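Local coordinates for Sca-family protein (Rickettsia rickettsii, PDB 4LQ8) that is a surface cell antigen of Rickettsia, seen here as its N-terminal head domain, with a probable role in cell adhesion, at residues Leu92-Arg95 against Asp96-Glu99; Val185-Asp188 against Ala189-Leu193; Arg308-Tyr311 against Lys312-Met315. All coordinates share one frame; numbering follows the deposited sequence.

Contact 1 of 3, residues Leu92-Arg95 against Asp96-Glu99; sequences LTDR and DLAE
The guanidinium group of Arg-95 carries the methyl of Ala-98 on one face. Ala-98 CB sits toward the rim of that face, 3.3 Å from Arg-95 NH1. At the edge, in the plane of the group, lies the backbone N of Leu-92. Arg-95 NH1 also donates to Leu-92 O at 2.8 Å, almost exactly in the guanidinium plane and on a lone pair of the carbonyl. The same NH1 bonds to Leu-89 O at the end of the preceding helix. Bends at chi2 (-48°) and chi3 (-50°) fold the arginine chain back so that its head reaches these carbonyls.

The second flat group is the carboxylate of Asp-94. Asp-94 OD1 accepts from Leu-97 N at 3.1 Å, and the N-H comes from above the carboxylate plane. This is the N-cap bond of helix 95-111. The Asp-94 and Leu-97 side chains cross at about a right angle, with Asp-94 OD2 3.6 Å from Leu-97 CB. Regular helix bonds follow, from Ala-98 N to Asp-94 O and from Glu-99 N to Arg-95 O. Leu-92 adds an apolar touch from the loop, its CB 4.1 Å from Ala-98 CB.

The contact lies at the surface, in the turn between helices 64-90 and 95-111. Asp-94 OD1 is 4.4 Å from Asp-96 OD2, a like-charge approach that may raise the proton affinity of either acid. The dipole at the helix start would probably counter this. Two carbonyls gripped by one NH1 tie the linker to the end of one helix and the start of the next.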
# COMPACT_ATOMS: atom_id res chain seq x y z
N LEU A 92 -15.14 -8.66 -25.42
CA LEU A 92 -14.16 -8.61 -26.50
C LEU A 92 -14.82 -9.13 -27.77
O LEU A 92 -15.49 -10.17 -27.74
CB LEU A 92 -12.93 -9.49 -26.19
CG LEU A 92 -11.73 -8.88 -25.46
CD1 LEU A 92 -10.55 -9.82 -25.52
CD2 LEU A 92 -11.32 -7.54 -26.04
N THR A 93 -14.64 -8.42 -28.89
CA THR A 93 -15.17 -8.85 -30.19
C THR A 93 -14.33 -10.04 -30.70
O THR A 93 -14.87 -10.96 -31.30
CB THR A 93 -15.29 -7.67 -31.21
OG1 THR A 93 -14.06 -6.96 -31.28
CG2 THR A 93 -16.41 -6.70 -30.84
N ASP A 94 -13.02 -10.04 -30.38
CA ASP A 94 -12.14 -11.14 -30.74
C ASP A 94 -12.36 -12.28 -29.73
O ASP A 94 -11.81 -12.27 -28.63
CB ASP A 94 -10.67 -10.67 -30.79
CG ASP A 94 -9.68 -11.66 -31.35
OD1 ASP A 94 -10.03 -12.87 -31.45
OD2 ASP A 94 -8.53 -11.27 -31.60
N ARG A 95 -13.22 -13.24 -30.09
CA ARG A 95 -13.60 -14.39 -29.27
C ARG A 95 -12.47 -15.40 -29.10
O ARG A 95 -12.40 -16.06 -28.06
CB ARG A 95 -14.89 -15.06 -29.79
CG ARG A 95 -16.13 -14.14 -29.87
CD ARG A 95 -16.41 -13.31 -28.62
NE ARG A 95 -16.41 -14.12 -27.40
CZ ARG A 95 -16.07 -13.67 -26.20
NH1 ARG A 95 -15.69 -12.40 -26.05
NH2 ARG A 95 -16.07 -14.47 -25.15
N ASP A 96 -11.61 -15.53 -30.11
CA ASP A 96 -10.42 -16.40 -30.07
C ASP A 96 -9.49 -15.89 -28.98
O ASP A 96 -9.04 -16.67 -28.15
CB ASP A 96 -9.71 -16.41 -31.44
CG ASP A 96 -10.54 -17.00 -32.56
OD1 ASP A 96 -11.42 -17.85 -32.26
OD2 ASP A 96 -10.32 -16.62 -33.72
N LEU A 97 -9.24 -14.56 -28.93
CA LEU A 97 -8.39 -13.95 -27.91
C LEU A 97 -9.04 -14.03 -26.52
O LEU A 97 -8.35 -14.35 -25.55
CB LEU A 97 -8.04 -12.50 -28.28
CG LEU A 97 -7.16 -11.70 -27.28
CD1 LEU A 97 -5.81 -12.39 -27.03
CD2 LEU A 97 -6.95 -10.28 -27.78
N ALA A 98 -10.37 -13.75 -26.43
CA ALA A 98 -11.14 -13.81 -25.17
C ALA A 98 -11.05 -15.19 -24.55
O ALA A 98 -10.78 -15.30 -23.35
CB ALA A 98 -12.60 -13.46 -25.43
N GLU A 99 -11.21 -16.25 -25.37
CA GLU A 99 -11.13 -17.64 -24.91
C GLU A 99 -9.71 -18.06 -24.55
O GLU A 99 -9.52 -18.78 -23.57
CB GLU A 99 -11.76 -18.60 -25.95
CG GLU A 99 -11.94 -20.04 -25.48
CD GLU A 99 -12.63 -20.32 -24.14
OE1 GLU A 99 -13.67 -19.69 -23.84
OE2 GLU A 99 -12.12 -21.21 -23.41

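Contact 2 of 3, residues Val185-Asp188 against Ala189-Leu193; sequences VKND and AGDEL
Asn-187 and Leu-193 meet with their side chains at about a right angle. Leu-193 CD1 touches Asn-187 CB at 3.4 Å. Asn-187 OD1 faces the turn backbone, while ND2 stays beside Leu-193 CD1. The asparagine CG stands between the backbone N and the carbonyl carbon (chi1 67°), which brings OD1 back over residues 189-191. Asn-187 OD1 accepts from Asp-191 N at 3.1 Å, with the donor above the plane of the amide carbonyl. A weak bond from Ala-189 N reaches the same oxygen. Asn-187 ND2 bonds to Asp-234 O, so both ends of the amide are held and its rotation is fixed.

Lys-186 and Glu-192 face each other as an antiparallel non-hydrogen-bonded pair, on the same face of the sheet. The lysine chain is extended beyond CG and runs alongside Gly-190, with Lys-186 CD 3.4 Å from Gly-190 O. Glu-192 reaches instead to Thr-195 OG1 through OE2. Further in, Val-185 CG1 comes to 4.3 Å from Leu-193 CB. Val-36 and Met-237 pack on both of these residues.

The strands are tied by backbone bonds from Leu-193 N to Val-185 O and from Asn-187 N to Asp-191 O, each 2.8 Å. Nearer the tip, Gly-190 N donates to Asn-187 O and closes the type I beta turn of Asn-187 to Gly-190. This is the tip of the beta hairpin of strands 180-186 and 192-201, two neighbours in the six-stranded antiparallel sheet. Its pattern is a 3:5 hairpin, a type I turn with a G1 beta bulge, and Gly-190 takes the bulge position with the positive phi (86°) that favours glycine.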
# COMPACT_ATOMS: atom_id res chain seq x y z
N VAL A 185 12.08 3.51 16.32
CA VAL A 185 11.41 2.21 16.43
C VAL A 185 12.34 1.28 17.21
O VAL A 185 13.42 0.96 16.74
CB VAL A 185 10.99 1.68 15.04
CG1 VAL A 185 10.43 0.27 15.15
CG2 VAL A 185 9.97 2.61 14.37
N LYS A 186 11.94 0.89 18.42
CA LYS A 186 12.76 0.06 19.30
C LYS A 186 12.17 -1.32 19.55
O LYS A 186 10.96 -1.44 19.73
CB LYS A 186 13.00 0.79 20.63
CG LYS A 186 13.95 1.97 20.53
CD LYS A 186 14.20 2.63 21.87
CE LYS A 186 15.21 3.75 21.76
NZ LYS A 186 15.57 4.32 23.08
N ASN A 187 13.03 -2.36 19.61
CA ASN A 187 12.59 -3.73 19.93
C ASN A 187 12.34 -3.93 21.43
O ASN A 187 12.55 -3.01 22.23
CB ASN A 187 13.52 -4.80 19.35
CG ASN A 187 14.92 -4.91 19.91
OD1 ASN A 187 15.23 -4.48 21.03
ND2 ASN A 187 15.80 -5.53 19.15
N ASP A 188 11.92 -5.15 21.81
CA ASP A 188 11.61 -5.56 23.20
C ASP A 188 12.74 -5.28 24.18
O ASP A 188 12.48 -4.88 25.32
CB ASP A 188 11.17 -7.03 23.24
CG ASP A 188 9.90 -7.36 22.44
OD1 ASP A 188 9.60 -6.64 21.45
OD2 ASP A 188 9.22 -8.36 22.79
N ALA A 189 14.01 -5.42 23.73
CA ALA A 189 15.22 -5.15 24.51
C ALA A 189 15.57 -3.65 24.59
O ALA A 189 16.51 -3.28 25.29
CB ALA A 189 16.39 -5.94 23.94
N GLY A 190 14.82 -2.81 23.86
CA GLY A 190 15.03 -1.37 23.85
C GLY A 190 16.06 -0.88 22.85
O GLY A 190 16.46 0.28 22.91
N ASP A 191 16.50 -1.76 21.92
CA ASP A 191 17.47 -1.40 20.89
C ASP A 191 16.74 -0.92 19.64
O ASP A 191 15.70 -1.46 19.28
CB ASP A 191 18.41 -2.56 20.56
CG ASP A 191 19.25 -3.03 21.72
OD1 ASP A 191 20.05 -2.23 22.24
OD2 ASP A 191 19.13 -4.21 22.10
N GLU A 192 17.29 0.12 19.01
CA GLU A 192 16.72 0.74 17.81
C GLU A 192 16.81 -0.16 16.55
O GLU A 192 17.91 -0.50 16.11
CB GLU A 192 17.39 2.10 17.60
CG GLU A 192 17.04 2.80 16.29
CD GLU A 192 17.86 4.05 16.01
OE1 GLU A 192 18.45 4.61 16.95
OE2 GLU A 192 17.91 4.46 14.82
N LEU A 193 15.65 -0.49 15.97
CA LEU A 193 15.53 -1.23 14.72
C LEU A 193 15.83 -0.26 13.58
O LEU A 193 16.55 -0.61 12.63
CB LEU A 193 14.11 -1.81 14.55
CG LEU A 193 13.93 -3.30 14.81
CD1 LEU A 193 14.03 -3.60 16.25
CD2 LEU A 193 12.58 -3.76 14.37

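Contact 3 of 3, residues Arg308-Tyr311 against Lys312-Met315; sequences RGKY and KEMM
Residues 308-311 and 312-315 are the first two turns of the alpha-helix 308-320. Four successive i to i+4 bonds join them. They run from Lys-312 N to Arg-308 O, Glu-313 N to Gly-309 O, Met-314 N to Lys-310 O and Met-315 N to Tyr-311 O, the last at 2.8 Å. All are nearly straight.

Tyr-311 and Met-315 lie side by side and point the same way. Tyr-311 CG is anti to the backbone N (chi1 179°), which swings the ring along the helix to Met-315. Met-315 CG lies over one face of the ring, 3.8 Å from the Tyr-311 ring centroid, as a CH-pi contact. Met-315 SD adds an oblique Met-aromatic contact at 4.7 Å from the Tyr-311 ring centroid. The ring is buried and meets Phe-284 with the planes at about 50°, while Met-314 turns into the core against strands 258-265 and 271-277.

Lys-310 sends its chain, bent at chi2 and chi3, across Met-314, with Lys-310 CG 3.9 Å from Met-314 SD. Lys-310 NZ makes a long salt bridge of 3.5 Å to Glu-313 OE1. The same ammonium has a salt bridge to Asp-225 and a hydrogen bond to Phe-226 O.

Arg-308 and Lys-312 come together despite like charges, Arg-308 NE to Lys-312 NZ at 4.2 Å. Asp-327 takes a hydrogen bond from Tyr-311 OH on its O and a salt bridge from Lys-312 NZ on its OD2, which probably offsets the repulsion. A water joins the two cations: it accepts from Lys-312 NZ at 2.9 Å and from Arg-308 NH2 at 3.0 Å, lying in the plane of the guanidinium at its edge.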
# COMPACT_ATOMS: atom_id res chain seq x y z
N ARG A 308 7.01 8.06 -5.51
CA ARG A 308 7.19 7.08 -6.58
C ARG A 308 8.54 6.35 -6.50
O ARG A 308 8.58 5.13 -6.65
CB ARG A 308 6.99 7.73 -7.94
CG ARG A 308 6.42 6.73 -8.91
CD ARG A 308 7.16 6.65 -10.20
NE ARG A 308 6.26 6.06 -11.18
CZ ARG A 308 6.31 6.28 -12.48
NH1 ARG A 308 7.23 7.09 -12.98
NH2 ARG A 308 5.45 5.70 -13.30
N GLY A 309 9.60 7.10 -6.26
CA GLY A 309 10.94 6.55 -6.15
C GLY A 309 11.02 5.58 -4.98
O GLY A 309 11.53 4.48 -5.13
N LYS A 310 10.47 5.96 -3.82
CA LYS A 310 10.46 5.07 -2.66
C LYS A 310 9.60 3.80 -2.92
O LYS A 310 10.02 2.68 -2.63
CB LYS A 310 9.99 5.82 -1.40
CG LYS A 310 9.95 4.96 -0.12
CD LYS A 310 11.30 4.36 0.25
CE LYS A 310 12.32 5.42 0.63
NZ LYS A 310 13.57 4.76 1.10
N TYR A 311 8.43 3.99 -3.53
CA TYR A 311 7.52 2.90 -3.85
C TYR A 311 8.19 1.89 -4.77
O TYR A 311 8.12 0.69 -4.49
CB TYR A 311 6.25 3.45 -4.50
CG TYR A 311 5.27 2.36 -4.87
CD1 TYR A 311 4.49 1.72 -3.90
CD2 TYR A 311 5.11 1.96 -6.20
CE1 TYR A 311 3.58 0.73 -4.24
CE2 TYR A 311 4.18 0.98 -6.55
CZ TYR A 311 3.43 0.36 -5.57
OH TYR A 311 2.52 -0.61 -5.89
N LYS A 312 8.87 2.36 -5.85
CA LYS A 312 9.61 1.48 -6.77
C LYS A 312 10.75 0.73 -6.05
O LYS A 312 10.93 -0.45 -6.31
CB LYS A 312 10.15 2.27 -7.99
CG LYS A 312 9.05 2.94 -8.85
CD LYS A 312 8.01 1.98 -9.50
CE LYS A 312 6.81 2.72 -10.08
NZ LYS A 312 5.98 1.86 -10.98
N GLU A 313 11.50 1.39 -5.16
CA GLU A 313 12.57 0.74 -4.38
C GLU A 313 11.99 -0.36 -3.47
O GLU A 313 12.58 -1.44 -3.36
CB GLU A 313 13.28 1.75 -3.47
CG GLU A 313 14.44 2.50 -4.08
CD GLU A 313 14.95 3.63 -3.20
OE1 GLU A 313 14.80 3.54 -1.96
OE2 GLU A 313 15.48 4.61 -3.76
N MET A 314 10.85 -0.06 -2.79
CA MET A 314 10.17 -1.01 -1.90
C MET A 314 9.59 -2.15 -2.71
O MET A 314 9.75 -3.30 -2.32
CB MET A 314 9.08 -0.31 -1.06
CG MET A 314 9.65 0.66 -0.07
SD MET A 314 8.38 1.51 0.87
CE MET A 314 8.20 0.37 2.27
N MET A 315 8.96 -1.86 -3.86
CA MET A 315 8.42 -2.90 -4.74
C MET A 315 9.55 -3.86 -5.17
O MET A 315 9.40 -5.07 -5.03
CB MET A 315 7.69 -2.30 -5.96
CG MET A 315 6.24 -1.94 -5.67
SD MET A 315 5.19 -3.28 -4.98
CE MET A 315 5.21 -4.45 -6.36
O HOH W 1 3.84 3.53 -11.97

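The three contacts follow one another along the chain and do not touch. Contact 3 is nearest the middle, its centre about 11 Å from the centre of the chain. Contacts 1 and 2 lie on opposite sides of that centre, with about 56 Å between their own centres. Contact 1 caps a helix in the helical part, while contact 2 ends a hairpin of the antiparallel sheet. Helix 308-320 packs on the mixed sheet; its contact centre is about 36 Å from that of contact 1 and about 25 Å from that of contact 2. Strand 236-245 of this mixed sheet packs on contact 2. No ligand site is identified near any of them.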